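Local coordinates for protein probable TonB-dependent siderophore receptor PiuA (Acinetobacter baumannii, PDB 5FP1) that probably takes part in the first step of iron uptake by binding iron-chelating siderophores at the outer membrane, and may bind ferric enterobactin with micromolar affinity, at residues A[43-48]-A[119-124]; A[484-489]-A[523-528]; A[540-545]-A[568-573]; A[586-591]-A[622-627]. All blocks are in the same frame, centred on the assembly; numbering follows the deposited sequence.

Contact 1: A[43-48]-A[119-124]; sequences SVSVIS and VTKGSA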
loop_
_atom_site.group_PDB
_atom_site.type_symbol
_atom_site.label_atom_id
_atom_site.label_comp_id
_atom_site.label_asym_id
_atom_site.label_seq_id
_atom_site.Cartn_x
_atom_site.Cartn_y
_atom_site.Cartn_z
ATOM N N SER A 43 14.240 -9.594 3.893
ATOM C CA SER A 43 12.890 -10.119 4.099
ATOM C C SER A 43 11.974 -9.715 2.971
ATOM O O SER A 43 11.828 -8.526 2.658
ATOM C CB SER A 43 12.330 -9.627 5.409
ATOM O OG SER A 43 13.141 -10.054 6.495
ATOM N N VAL A 44 11.346 -10.707 2.370
ATOM C CA VAL A 44 10.370 -10.485 1.288
ATOM C C VAL A 44 9.221 -11.450 1.519
ATOM O O VAL A 44 9.455 -12.649 1.769
ATOM C CB VAL A 44 10.971 -10.794 -0.088
ATOM C CG1 VAL A 44 9.963 -10.506 -1.209
ATOM C CG2 VAL A 44 12.246 -10.032 -0.329
ATOM N N SER A 45 7.995 -10.921 1.561
ATOM C CA SER A 45 6.787 -11.748 1.633
ATOM C C SER A 45 6.041 -11.634 0.309
ATOM O O SER A 45 5.861 -10.532 -0.226
ATOM C CB SER A 45 5.843 -11.280 2.727
ATOM O OG SER A 45 6.376 -11.527 4.022
ATOM N N VAL A 46 5.537 -12.747 -0.182
ATOM C CA VAL A 46 4.724 -12.723 -1.405
ATOM C C VAL A 46 3.301 -13.142 -1.097
ATOM O O VAL A 46 3.055 -14.210 -0.533
ATOM C CB VAL A 46 5.331 -13.604 -2.498
ATOM C CG1 VAL A 46 4.471 -13.560 -3.763
ATOM C CG2 VAL A 46 6.744 -13.148 -2.811
ATOM N N ILE A 47 2.362 -12.258 -1.388
ATOM C CA ILE A 47 0.958 -12.603 -1.331
ATOM C C ILE A 47 0.646 -13.360 -2.620
ATOM O O ILE A 47 0.524 -12.779 -3.696
ATOM C CB ILE A 47 0.060 -11.363 -1.207
ATOM C CG1 ILE A 47 0.494 -10.512 -0.029
ATOM C CG2 ILE A 47 -1.375 -11.803 -1.002
ATOM C CD1 ILE A 47 -0.264 -9.197 0.082
ATOM N N SER A 48 0.564 -14.683 -2.521
ATOM C CA SER A 48 0.555 -15.523 -3.712
ATOM C C SER A 48 -0.790 -15.511 -4.450
ATOM O O SER A 48 -1.831 -15.194 -3.884
ATOM C CB SER A 48 0.898 -16.956 -3.329
ATOM O OG SER A 48 -0.126 -17.503 -2.528
ATOM N N VAL A 119 5.977 -7.917 -1.035
ATOM C CA VAL A 119 6.281 -6.933 0.008
ATOM C C VAL A 119 7.735 -7.064 0.452
ATOM O O VAL A 119 8.122 -8.058 1.096
ATOM C CB VAL A 119 5.364 -7.113 1.206
ATOM C CG1 VAL A 119 5.580 -6.012 2.228
ATOM C CG2 VAL A 119 3.892 -7.133 0.765
ATOM N N THR A 120 8.532 -6.055 0.130
ATOM C CA THR A 120 9.894 -5.990 0.595
ATOM C C THR A 120 9.832 -5.361 1.959
ATOM O O THR A 120 9.221 -4.296 2.138
ATOM C CB THR A 120 10.781 -5.168 -0.353
ATOM O OG1 THR A 120 10.853 -5.844 -1.611
ATOM C CG2 THR A 120 12.174 -5.014 0.210
ATOM N N LYS A 121 10.454 -6.002 2.940
ATOM C CA LYS A 121 10.499 -5.446 4.281
ATOM C C LYS A 121 11.940 -5.106 4.636
ATOM O O LYS A 121 12.850 -5.931 4.461
ATOM C CB LYS A 121 9.882 -6.433 5.290
ATOM C CG LYS A 121 8.430 -6.784 5.014
ATOM C CD LYS A 121 7.886 -7.737 6.077
ATOM C CE LYS A 121 6.992 -8.812 5.491
ATOM N NZ LYS A 121 6.651 -9.893 6.477
ATOM N N GLY A 122 12.148 -3.881 5.117
ATOM C CA GLY A 122 13.477 -3.335 5.296
ATOM C C GLY A 122 13.840 -2.277 4.262
ATOM O O GLY A 122 13.336 -2.272 3.136
ATOM N N SER A 123 14.758 -1.411 4.648
ATOM C CA SER A 123 15.243 -0.317 3.817
ATOM C C SER A 123 15.695 -0.805 2.471
ATOM O O SER A 123 16.435 -1.787 2.367
ATOM C CB SER A 123 16.379 0.398 4.544
ATOM O OG SER A 123 15.923 0.872 5.805
ATOM N N ALA A 124 15.224 -0.156 1.409
ATOM C CA ALA A 124 15.494 -0.685 0.079
ATOM C C ALA A 124 15.737 0.309 -1.037
ATOM O O ALA A 124 15.376 0.041 -2.190
ATOM C CB ALA A 124 14.353 -1.624 -0.297
HETATM O O HOH W 1 15.135 -6.995 5.089
#
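K121 reaches back along its neighbour strand to S45, setting NZ 3.0 Å from S45 OG in a hydrogen bond. Its chain is bent at the third torsion (chi3 -140°), which brings the ammonium over S45, two residues along from S43, which lies across from K121. K121 CE also lies close to S45 OG. Further back, S43 CB stands 4.0 Å from K121 CB. V119 and S45 form an antiparallel hydrogen-bonded pair: V119 N gives a nearly straight bond of 2.7 Å to S45 O, and S45 N returns one of 2.9 Å to V119 O. The same V119 O receives a CA-H...O contact from V44, and the side chain of V119 rests its CB against S45 O. This pairing joins strand 43-47, the outermost on its side, to strand 114-121 in the mixed sheet of the plug domain, the globular part that fills the barrel of TonB-dependent receptors. Nearer S43, K121 N bonds to S43 O at 2.9 Å. A water spans the end of the two strands, accepting from S43 N and donating to K121 O at 2.6 Å. S43 OG turns to the barrel wall, where E524 is its hydrogen-bond partner, and K121 packs on E571.

Contact 2: A[484-489]-A[523-528]; sequences IYTSYA and FEIGTK. With C8E ((hydroxyethyloxy)tri(ethyloxy)octane), chain C.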
loop_
_atom_site.group_PDB
_atom_site.type_symbol
_atom_site.label_atom_id
_atom_site.label_comp_id
_atom_site.label_asym_id
_atom_site.label_seq_id
_atom_site.Cartn_x
_atom_site.Cartn_y
_atom_site.Cartn_z
ATOM N N ILE A 484 21.711 -18.699 6.124
ATOM C CA ILE A 484 21.839 -17.840 7.291
ATOM C C ILE A 484 22.533 -16.605 6.791
ATOM O O ILE A 484 23.531 -16.702 6.045
ATOM C CB ILE A 484 22.697 -18.462 8.421
ATOM C CG1 ILE A 484 22.238 -19.872 8.750
ATOM C CG2 ILE A 484 22.578 -17.628 9.685
ATOM C CD1 ILE A 484 23.263 -20.613 9.606
ATOM N N TYR A 485 22.012 -15.428 7.150
ATOM C CA TYR A 485 22.545 -14.214 6.571
ATOM C C TYR A 485 22.588 -13.065 7.521
ATOM O O TYR A 485 21.907 -13.061 8.554
ATOM C CB TYR A 485 21.752 -13.821 5.303
ATOM C CG TYR A 485 20.339 -13.350 5.601
ATOM C CD1 TYR A 485 20.066 -11.999 5.863
ATOM C CD2 TYR A 485 19.291 -14.253 5.646
ATOM C CE1 TYR A 485 18.761 -11.563 6.149
ATOM C CE2 TYR A 485 17.990 -13.835 5.915
ATOM C CZ TYR A 485 17.733 -12.489 6.163
ATOM O OH TYR A 485 16.442 -12.128 6.473
ATOM N N THR A 486 23.417 -12.099 7.140
ATOM C CA THR A 486 23.505 -10.777 7.759
ATOM C C THR A 486 23.468 -9.776 6.623
ATOM O O THR A 486 24.147 -9.972 5.615
ATOM C CB THR A 486 24.862 -10.576 8.478
ATOM O OG1 THR A 486 25.101 -11.663 9.375
ATOM C CG2 THR A 486 24.870 -9.263 9.249
ATOM N N SER A 487 22.732 -8.680 6.788
ATOM C CA SER A 487 22.735 -7.647 5.763
ATOM C C SER A 487 22.524 -6.257 6.299
ATOM O O SER A 487 22.005 -6.053 7.389
ATOM C CB SER A 487 21.702 -7.963 4.671
ATOM O OG SER A 487 20.389 -7.820 5.173
ATOM N N TYR A 488 22.960 -5.305 5.504
ATOM C CA TYR A 488 22.818 -3.902 5.804
ATOM C C TYR A 488 22.348 -3.175 4.548
ATOM O O TYR A 488 22.871 -3.389 3.460
ATOM C CB TYR A 488 24.151 -3.333 6.282
ATOM C CG TYR A 488 24.108 -1.863 6.578
ATOM C CD1 TYR A 488 23.529 -1.379 7.734
ATOM C CD2 TYR A 488 24.604 -0.953 5.663
ATOM C CE1 TYR A 488 23.482 -0.012 7.993
ATOM C CE2 TYR A 488 24.562 0.405 5.909
ATOM C CZ TYR A 488 23.998 0.868 7.072
ATOM O OH TYR A 488 23.958 2.238 7.288
ATOM N N ALA A 489 21.388 -2.275 4.700
ATOM C CA ALA A 489 20.854 -1.529 3.537
ATOM C C ALA A 489 20.405 -0.157 3.981
ATOM O O ALA A 489 19.953 0.021 5.134
ATOM C CB ALA A 489 19.698 -2.291 2.896
ATOM N N PHE A 523 19.604 -2.962 9.602
ATOM C CA PHE A 523 20.541 -4.061 9.913
ATOM C C PHE A 523 19.721 -5.309 10.224
ATOM O O PHE A 523 18.824 -5.286 11.069
ATOM C CB PHE A 523 21.439 -3.720 11.116
ATOM C CG PHE A 523 22.330 -4.902 11.521
ATOM C CD1 PHE A 523 23.454 -5.219 10.763
ATOM C CD2 PHE A 523 21.980 -5.743 12.569
ATOM C CE1 PHE A 523 24.262 -6.303 11.097
ATOM C CE2 PHE A 523 22.770 -6.840 12.899
ATOM C CZ PHE A 523 23.910 -7.117 12.159
ATOM N N GLU A 524 19.994 -6.410 9.537
ATOM C CA GLU A 524 19.191 -7.615 9.703
ATOM C C GLU A 524 20.071 -8.870 9.720
ATOM O O GLU A 524 21.071 -8.965 9.002
ATOM C CB GLU A 524 18.206 -7.745 8.560
ATOM C CG GLU A 524 17.227 -8.907 8.636
ATOM C CD GLU A 524 16.041 -8.730 7.691
ATOM O OE1 GLU A 524 15.429 -7.642 7.754
ATOM O OE2 GLU A 524 15.723 -9.658 6.899
ATOM N N ILE A 525 19.669 -9.805 10.565
ATOM C CA ILE A 525 20.191 -11.147 10.545
ATOM C C ILE A 525 19.014 -12.060 10.417
ATOM O O ILE A 525 17.950 -11.825 10.999
ATOM C CB ILE A 525 20.977 -11.457 11.831
ATOM C CG1 ILE A 525 20.161 -11.143 13.064
ATOM C CG2 ILE A 525 22.231 -10.632 11.871
ATOM C CD1 ILE A 525 20.870 -11.535 14.340
ATOM N N GLY A 526 19.186 -13.116 9.644
ATOM C CA GLY A 526 18.100 -14.018 9.429
ATOM C C GLY A 526 18.491 -15.407 8.975
ATOM O O GLY A 526 19.673 -15.702 8.694
ATOM N N THR A 527 17.473 -16.249 8.888
ATOM C CA THR A 527 17.643 -17.582 8.361
ATOM C C THR A 527 16.399 -17.996 7.584
ATOM O O THR A 527 15.262 -17.590 7.906
ATOM C CB THR A 527 18.015 -18.582 9.497
ATOM O OG1 THR A 527 18.400 -19.846 8.920
ATOM C CG2 THR A 527 16.847 -18.784 10.426
ATOM N N LYS A 528 16.620 -18.762 6.525
ATOM C CA LYS A 528 15.548 -19.267 5.671
ATOM C C LYS A 528 15.796 -20.727 5.324
ATOM O O LYS A 528 16.930 -21.099 5.058
ATOM C CB LYS A 528 15.477 -18.460 4.371
ATOM C CG LYS A 528 15.313 -16.939 4.554
ATOM C CD LYS A 528 14.962 -16.241 3.240
ATOM C CE LYS A 528 15.021 -14.722 3.418
ATOM N NZ LYS A 528 14.703 -14.047 2.137
HETATM C C1 C8E C . 29.020 -10.823 9.223
HETATM C C2 C8E C . 29.280 -12.152 8.548
HETATM C C3 C8E C . 27.997 -12.679 7.946
HETATM C C4 C8E C . 27.959 -14.181 7.939
HETATM C C5 C8E C . 26.612 -14.721 7.522
HETATM C C6 C8E C . 25.526 -14.354 8.504
HETATM C C7 C8E C . 25.415 -15.327 9.633
HETATM C C8 C8E C . 24.773 -14.649 10.833
HETATM O O9 C8E C . 25.827 -13.982 11.533
HETATM C C10 C8E C . 25.394 -12.926 12.398
HETATM C C11 C8E C . 24.833 -13.502 13.685
HETATM O O12 C8E C . 23.814 -14.446 13.381
HETATM C C13 C8E C . 23.284 -15.013 14.582
HETATM C C14 C8E C . 22.148 -15.969 14.247
HETATM O O15 C8E C . 22.641 -17.300 14.098
HETATM C C16 C8E C . 22.347 -18.116 15.237
HETATM C C17 C8E C . 22.276 -19.579 14.832
HETATM O O18 C8E C . 21.643 -19.659 13.560
#
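Four backbone hydrogen bonds tie Y485 to G526 and S487 to E524, the hydrogen-bonded pairs of an antiparallel ladder. Y485 N meets G526 O at 2.8 Å, and S487 N approaches E524 O at the same length. Between them run CA-H...O contacts, such as I525 CA to Y485 O at 3.3 Å.

The polar side-chain link is the bond from Y485 OH to E524 OE2, 2.6 Å long. The carboxylate sits at the edge of the phenol ring, its plane turned 50° from it, and OE2 receives the hydroxyl on its anti lone pair. E524 is fully extended, with CG anti to the backbone N (chi1 -176°), which carries the carboxylate across to the tyrosine. Its other partners belong to the plug: OE1 makes a salt bridge with R88 and OE2 also bonds to S43, so the group is gripped from several directions, an arrangement that would favour the ionised form.

Aromatic packing follows. With chi1 at 70°, Y485 lays its ring over the backbone of G526, whose CA makes a CH-pi contact 3.8 Å from the centroid. On the opposite sheet face, T486 CG2 crosses F523 obliquely, 3.5 Å from its CE1.

Among the aliphatic groups of that face, the I484 and T527 side chains lie side by side, and a detergent molecule runs beside I484 and I525.

An apolar, detergent-coated outside and polar groups toward the plug fit an outer-membrane beta-barrel wall; the Y485 ring over G526 is an aromatic-rescue type of pairing.

Contact 3: A[540-545]-A[568-573]; sequences AAIFRT and DGFELG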
loop_
_atom_site.group_PDB
_atom_site.type_symbol
_atom_site.label_atom_id
_atom_site.label_comp_id
_atom_site.label_asym_id
_atom_site.label_seq_id
_atom_site.Cartn_x
_atom_site.Cartn_y
_atom_site.Cartn_z
ATOM N N ALA A 540 12.889 -16.496 9.192
ATOM C CA ALA A 540 12.993 -15.776 10.449
ATOM C C ALA A 540 13.997 -14.656 10.277
ATOM O O ALA A 540 15.008 -14.823 9.596
ATOM C CB ALA A 540 13.437 -16.709 11.557
ATOM N N ALA A 541 13.734 -13.517 10.915
ATOM C CA ALA A 541 14.620 -12.374 10.840
ATOM C C ALA A 541 14.514 -11.539 12.085
ATOM O O ALA A 541 13.418 -11.394 12.667
ATOM C CB ALA A 541 14.284 -11.537 9.620
ATOM N N ILE A 542 15.652 -10.963 12.469
ATOM C CA ILE A 542 15.761 -10.051 13.587
ATOM C C ILE A 542 16.434 -8.834 12.995
ATOM O O ILE A 542 17.371 -8.963 12.220
ATOM C CB ILE A 542 16.643 -10.648 14.713
ATOM C CG1 ILE A 542 15.914 -11.791 15.390
ATOM C CG2 ILE A 542 17.030 -9.589 15.730
ATOM C CD1 ILE A 542 14.922 -11.313 16.420
ATOM N N PHE A 543 15.968 -7.640 13.348
ATOM C CA PHE A 543 16.402 -6.448 12.633
ATOM C C PHE A 543 16.254 -5.195 13.458
ATOM O O PHE A 543 15.468 -5.136 14.405
ATOM C CB PHE A 543 15.610 -6.289 11.323
ATOM C CG PHE A 543 14.123 -6.301 11.532
ATOM C CD1 PHE A 543 13.435 -5.151 11.847
ATOM C CD2 PHE A 543 13.425 -7.482 11.422
ATOM C CE1 PHE A 543 12.064 -5.197 12.068
ATOM C CE2 PHE A 543 12.067 -7.544 11.649
ATOM C CZ PHE A 543 11.385 -6.398 11.963
ATOM N N ARG A 544 17.021 -4.190 13.087
ATOM C CA ARG A 544 16.733 -2.816 13.432
ATOM C C ARG A 544 16.570 -2.026 12.136
ATOM O O ARG A 544 17.495 -1.949 11.307
ATOM C CB ARG A 544 17.804 -2.187 14.296
ATOM C CG ARG A 544 17.528 -0.700 14.555
ATOM C CD ARG A 544 18.515 -0.112 15.558
ATOM N NE ARG A 544 18.322 -0.757 16.843
ATOM C CZ ARG A 544 19.194 -0.743 17.844
ATOM N NH1 ARG A 544 20.329 -0.091 17.742
ATOM N NH2 ARG A 544 18.926 -1.394 18.946
ATOM N N THR A 545 15.359 -1.528 11.945
ATOM C CA THR A 545 14.995 -0.660 10.800
ATOM C C THR A 545 14.679 0.683 11.417
ATOM O O THR A 545 13.834 0.777 12.327
ATOM C CB THR A 545 13.799 -1.236 10.033
ATOM O OG1 THR A 545 14.221 -2.399 9.287
ATOM C CG2 THR A 545 13.181 -0.186 9.051
ATOM N N ASP A 568 12.993 -2.106 16.503
ATOM C CA ASP A 568 13.699 -3.369 16.721
ATOM C C ASP A 568 12.689 -4.500 16.660
ATOM O O ASP A 568 11.707 -4.531 17.425
ATOM C CB ASP A 568 14.390 -3.356 18.108
ATOM C CG ASP A 568 15.565 -2.388 18.172
ATOM O OD1 ASP A 568 16.252 -2.225 17.146
ATOM O OD2 ASP A 568 15.786 -1.771 19.236
ATOM N N GLY A 569 12.883 -5.425 15.758
ATOM C CA GLY A 569 11.839 -6.372 15.492
ATOM C C GLY A 569 12.272 -7.764 15.143
ATOM O O GLY A 569 13.464 -8.039 14.907
ATOM N N PHE A 570 11.264 -8.612 15.081
ATOM C CA PHE A 570 11.386 -10.016 14.739
ATOM C C PHE A 570 10.237 -10.403 13.823
ATOM O O PHE A 570 9.073 -10.020 14.047
ATOM C CB PHE A 570 11.347 -10.852 16.023
ATOM C CG PHE A 570 11.215 -12.318 15.784
ATOM C CD1 PHE A 570 12.248 -13.034 15.227
ATOM C CD2 PHE A 570 10.077 -12.991 16.166
ATOM C CE1 PHE A 570 12.144 -14.404 15.038
ATOM C CE2 PHE A 570 9.953 -14.355 15.955
ATOM C CZ PHE A 570 10.990 -15.061 15.388
ATOM N N GLU A 571 10.546 -11.148 12.772
ATOM C CA GLU A 571 9.522 -11.610 11.853
ATOM C C GLU A 571 9.741 -13.102 11.620
ATOM O O GLU A 571 10.878 -13.563 11.484
ATOM C CB GLU A 571 9.599 -10.870 10.483
ATOM C CG GLU A 571 9.084 -9.439 10.483
ATOM C CD GLU A 571 9.616 -8.547 9.334
ATOM O OE1 GLU A 571 10.407 -9.014 8.462
ATOM O OE2 GLU A 571 9.276 -7.348 9.352
ATOM N N LEU A 572 8.651 -13.825 11.494
ATOM C CA LEU A 572 8.649 -15.257 11.170
ATOM C C LEU A 572 7.566 -15.511 10.116
ATOM O O LEU A 572 6.476 -14.945 10.186
ATOM C CB LEU A 572 8.351 -16.028 12.446
ATOM C CG LEU A 572 8.529 -17.526 12.594
ATOM C CD1 LEU A 572 9.998 -17.901 12.628
ATOM C CD2 LEU A 572 7.873 -17.913 13.916
ATOM N N GLY A 573 7.871 -16.349 9.132
ATOM C CA GLY A 573 6.951 -16.676 8.054
ATOM C C GLY A 573 7.004 -18.166 7.743
ATOM O O GLY A 573 8.058 -18.792 7.871
#
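R544 and D568 form a side-on salt bridge on the outer face of the strand pair, their chains lying alongside and pointing the same way. NE of R544 gives a bond of 2.6 Å to D568 OD1, in the guanidinium plane and on the syn lone pair, with an angle of 171° at the hydrogen. NH2 adds a longer, tilted bond of 3.2 Å to D568 OD2. The arginine chain bends at its third torsion (chi3 -65°), which presents the NE edge to the carboxylate, and the two planes stay 41° apart. K566 is a second salt-bridge partner of OD2.

Backbone bonds pair A541 with E571 and F543 with G569, the latter through G569 N to F543 O at 2.9 Å. On the inner face the F543 ring lies over the glycine, G569 CA standing 3.9 Å from its centroid in a CH-pi contact. The E571 side chain crosses that of F543 at about a right angle, E571 OE2 being 3.5 Å from F543 CZ. R88 of the plug makes a salt bridge to E571 OE1 and a cation-pi contact with F543.

Outward again, I542 CD1 presses 3.4 Å from F570 CD1, and A540 CB meets L572 CD1 at 3.8 Å. This is the hairpin 536-555/558-575 of the transmembrane barrel, apolar groups and one salt bridge on its outer face and a charged, aromatic lining turned to the plug.

Contact 4: A[586-591]-A[622-627]; sequences AGYTYL and PKQAAT. With C8E ((hydroxyethyloxy)tri(ethyloxy)octane), chain I.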
loop_
_atom_site.group_PDB
_atom_site.type_symbol
_atom_site.label_atom_id
_atom_site.label_comp_id
_atom_site.label_asym_id
_atom_site.label_seq_id
_atom_site.Cartn_x
_atom_site.Cartn_y
_atom_site.Cartn_z
ATOM N N ALA A 586 1.397 -18.424 6.925
ATOM C CA ALA A 586 1.350 -17.894 8.263
ATOM C C ALA A 586 2.490 -16.953 8.515
ATOM O O ALA A 586 3.568 -17.077 7.920
ATOM C CB ALA A 586 1.380 -19.003 9.294
ATOM N N GLY A 587 2.254 -16.024 9.426
ATOM C CA GLY A 587 3.271 -15.057 9.802
ATOM C C GLY A 587 3.131 -14.521 11.195
ATOM O O GLY A 587 2.041 -14.438 11.729
ATOM N N TYR A 588 4.248 -14.116 11.783
ATOM C CA TYR A 588 4.229 -13.483 13.078
ATOM C C TYR A 588 5.226 -12.347 13.095
ATOM O O TYR A 588 6.286 -12.421 12.452
ATOM C CB TYR A 588 4.580 -14.498 14.184
ATOM C CG TYR A 588 4.832 -13.835 15.501
ATOM C CD1 TYR A 588 3.783 -13.492 16.336
ATOM C CD2 TYR A 588 6.113 -13.513 15.901
ATOM C CE1 TYR A 588 4.009 -12.853 17.532
ATOM C CE2 TYR A 588 6.339 -12.868 17.090
ATOM C CZ TYR A 588 5.290 -12.556 17.903
ATOM O OH TYR A 588 5.525 -11.892 19.080
ATOM N N THR A 589 4.941 -11.308 13.865
ATOM C CA THR A 589 5.923 -10.238 14.018
ATOM C C THR A 589 5.837 -9.590 15.379
ATOM O O THR A 589 4.749 -9.447 15.939
ATOM C CB THR A 589 5.806 -9.177 12.872
ATOM O OG1 THR A 589 6.922 -8.274 12.928
ATOM C CG2 THR A 589 4.501 -8.392 12.950
ATOM N N TYR A 590 7.004 -9.260 15.919
ATOM C CA TYR A 590 7.135 -8.475 17.121
ATOM C C TYR A 590 7.899 -7.207 16.763
ATOM O O TYR A 590 8.966 -7.260 16.148
ATOM C CB TYR A 590 7.872 -9.271 18.216
ATOM C CG TYR A 590 7.853 -8.554 19.531
ATOM C CD1 TYR A 590 8.738 -7.530 19.799
ATOM C CD2 TYR A 590 6.907 -8.871 20.497
ATOM C CE1 TYR A 590 8.678 -6.832 20.997
ATOM C CE2 TYR A 590 6.849 -8.193 21.684
ATOM C CZ TYR A 590 7.740 -7.180 21.934
ATOM O OH TYR A 590 7.668 -6.521 23.137
ATOM N N LEU A 591 7.333 -6.053 17.101
ATOM C CA LEU A 591 7.908 -4.792 16.684
ATOM C C LEU A 591 7.998 -3.834 17.850
ATOM O O LEU A 591 6.993 -3.264 18.291
ATOM C CB LEU A 591 7.073 -4.160 15.557
ATOM C CG LEU A 591 6.921 -4.987 14.294
ATOM C CD1 LEU A 591 5.823 -4.420 13.398
ATOM C CD2 LEU A 591 8.232 -5.010 13.548
ATOM N N PRO A 622 1.888 -1.987 15.507
ATOM C CA PRO A 622 1.556 -2.800 16.665
ATOM C C PRO A 622 2.789 -3.470 17.229
ATOM O O PRO A 622 3.715 -3.809 16.481
ATOM C CB PRO A 622 0.633 -3.857 16.088
ATOM C CG PRO A 622 1.160 -4.053 14.674
ATOM C CD PRO A 622 1.643 -2.691 14.243
ATOM N N LYS A 623 2.798 -3.690 18.538
ATOM C CA LYS A 623 3.920 -4.391 19.154
ATOM C C LYS A 623 4.005 -5.843 18.684
ATOM O O LYS A 623 5.101 -6.408 18.584
ATOM C CB LYS A 623 3.787 -4.356 20.674
ATOM C CG LYS A 623 5.108 -4.485 21.401
ATOM C CD LYS A 623 5.002 -3.962 22.824
ATOM C CE LYS A 623 4.844 -2.455 22.853
ATOM N NZ LYS A 623 4.302 -2.012 24.169
ATOM N N GLN A 624 2.845 -6.449 18.457
ATOM C CA GLN A 624 2.748 -7.826 17.947
ATOM C C GLN A 624 1.642 -7.898 16.927
ATOM O O GLN A 624 0.635 -7.193 17.060
ATOM C CB GLN A 624 2.393 -8.824 19.059
ATOM C CG GLN A 624 3.458 -9.002 20.109
ATOM C CD GLN A 624 3.171 -10.213 20.970
ATOM O OE1 GLN A 624 3.541 -11.332 20.626
ATOM N NE2 GLN A 624 2.483 -9.994 22.082
ATOM N N ALA A 625 1.813 -8.777 15.946
ATOM C CA ALA A 625 0.764 -9.122 15.013
ATOM C C ALA A 625 1.003 -10.524 14.417
ATOM O O ALA A 625 2.139 -11.001 14.379
ATOM C CB ALA A 625 0.684 -8.068 13.915
ATOM N N ALA A 626 -0.055 -11.173 13.945
ATOM C CA ALA A 626 0.078 -12.511 13.361
ATOM C C ALA A 626 -1.063 -12.809 12.429
ATOM O O ALA A 626 -2.170 -12.306 12.622
ATOM C CB ALA A 626 0.151 -13.574 14.451
ATOM N N THR A 627 -0.796 -13.600 11.388
ATOM C CA THR A 627 -1.839 -14.015 10.488
ATOM C C THR A 627 -1.653 -15.489 10.163
ATOM O O THR A 627 -0.526 -16.041 10.168
ATOM C CB THR A 627 -1.886 -13.234 9.161
ATOM O OG1 THR A 627 -0.741 -13.559 8.372
ATOM C CG2 THR A 627 -1.942 -11.681 9.377
HETATM C C1 C8E I . 0.991 -16.831 16.684
HETATM C C2 C8E I . 0.776 -16.533 18.155
HETATM C C3 C8E I . -0.016 -15.250 18.385
HETATM C C4 C8E I . 0.657 -14.402 19.460
HETATM C C5 C8E I . -0.314 -13.464 20.171
HETATM C C6 C8E I . 0.074 -13.369 21.642
HETATM C C7 C8E I . -0.657 -12.253 22.376
HETATM C C8 C8E I . 0.085 -11.914 23.664
HETATM O O9 C8E I . -0.396 -10.673 24.170
#
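Y588 and Q624 meet on the outer face of two antiparallel barrel strands, 582-597 and 624-635, neighbours in the wall of this TonB-dependent receptor. The tight part is the ladder beneath them. G587 pairs with T627 and T589 with A625 through two backbone hydrogen bonds each, T589 N reaching A625 O at 2.9 Å. L591 N adds a bond of 2.7 Å to K623 O where segment 622-627 is not yet strand. K623 O also lies over one face of the Y590 ring. Small residues line this layer: A626 CB approaches G587 O, and T589 CG2 touches A625 CB at 4.0 Å on the inner face. There T589 and T627 pack on P68 of the plug, T627 OG1 bonding to T66 O and T589 OG1 to F570 O of the adjoining strand.

The outer side, of long side chains and detergent, is looser apart from one short bond. Y590, with CG anti to the backbone N (chi1 -172°), runs alongside K623; K623 CG lies 3.7 Å from Y590 OH, while the lysine's far end leads away from the contact. Q624 CG touches Y590 CD2 at 3.5 Å, and a detergent tail passes near A626 CB and Q624 NE2. The amide is turned 80° from the Y588 ring, and its OE1 sits at that ring's edge, accepting the hydrogen bond from Y588 OH at 2.6 Å.

How the contacts relate
Contact 1 comes first along the chain and lies in the plug; contacts 2, 3 and 4 follow in order in the barrel wall. Strands 518-531 and 536-555 are neighbours joining contacts 2 and 3, whose centres are 9 Å apart, and strands 558-575 and 582-597 join contacts 3 and 4, 10 Å apart. Contacts 2 and 4, 19 Å apart between centres, do not touch. The centre of contact 1 is 12 to 14 Å from those of the other three; it touches contact 2 through S43 and S123 and contact 3 through S43, K121 and G122, but not contact 4. The plug sheet edge thus docks against consecutive wall strands, consistent with a plugged barrel.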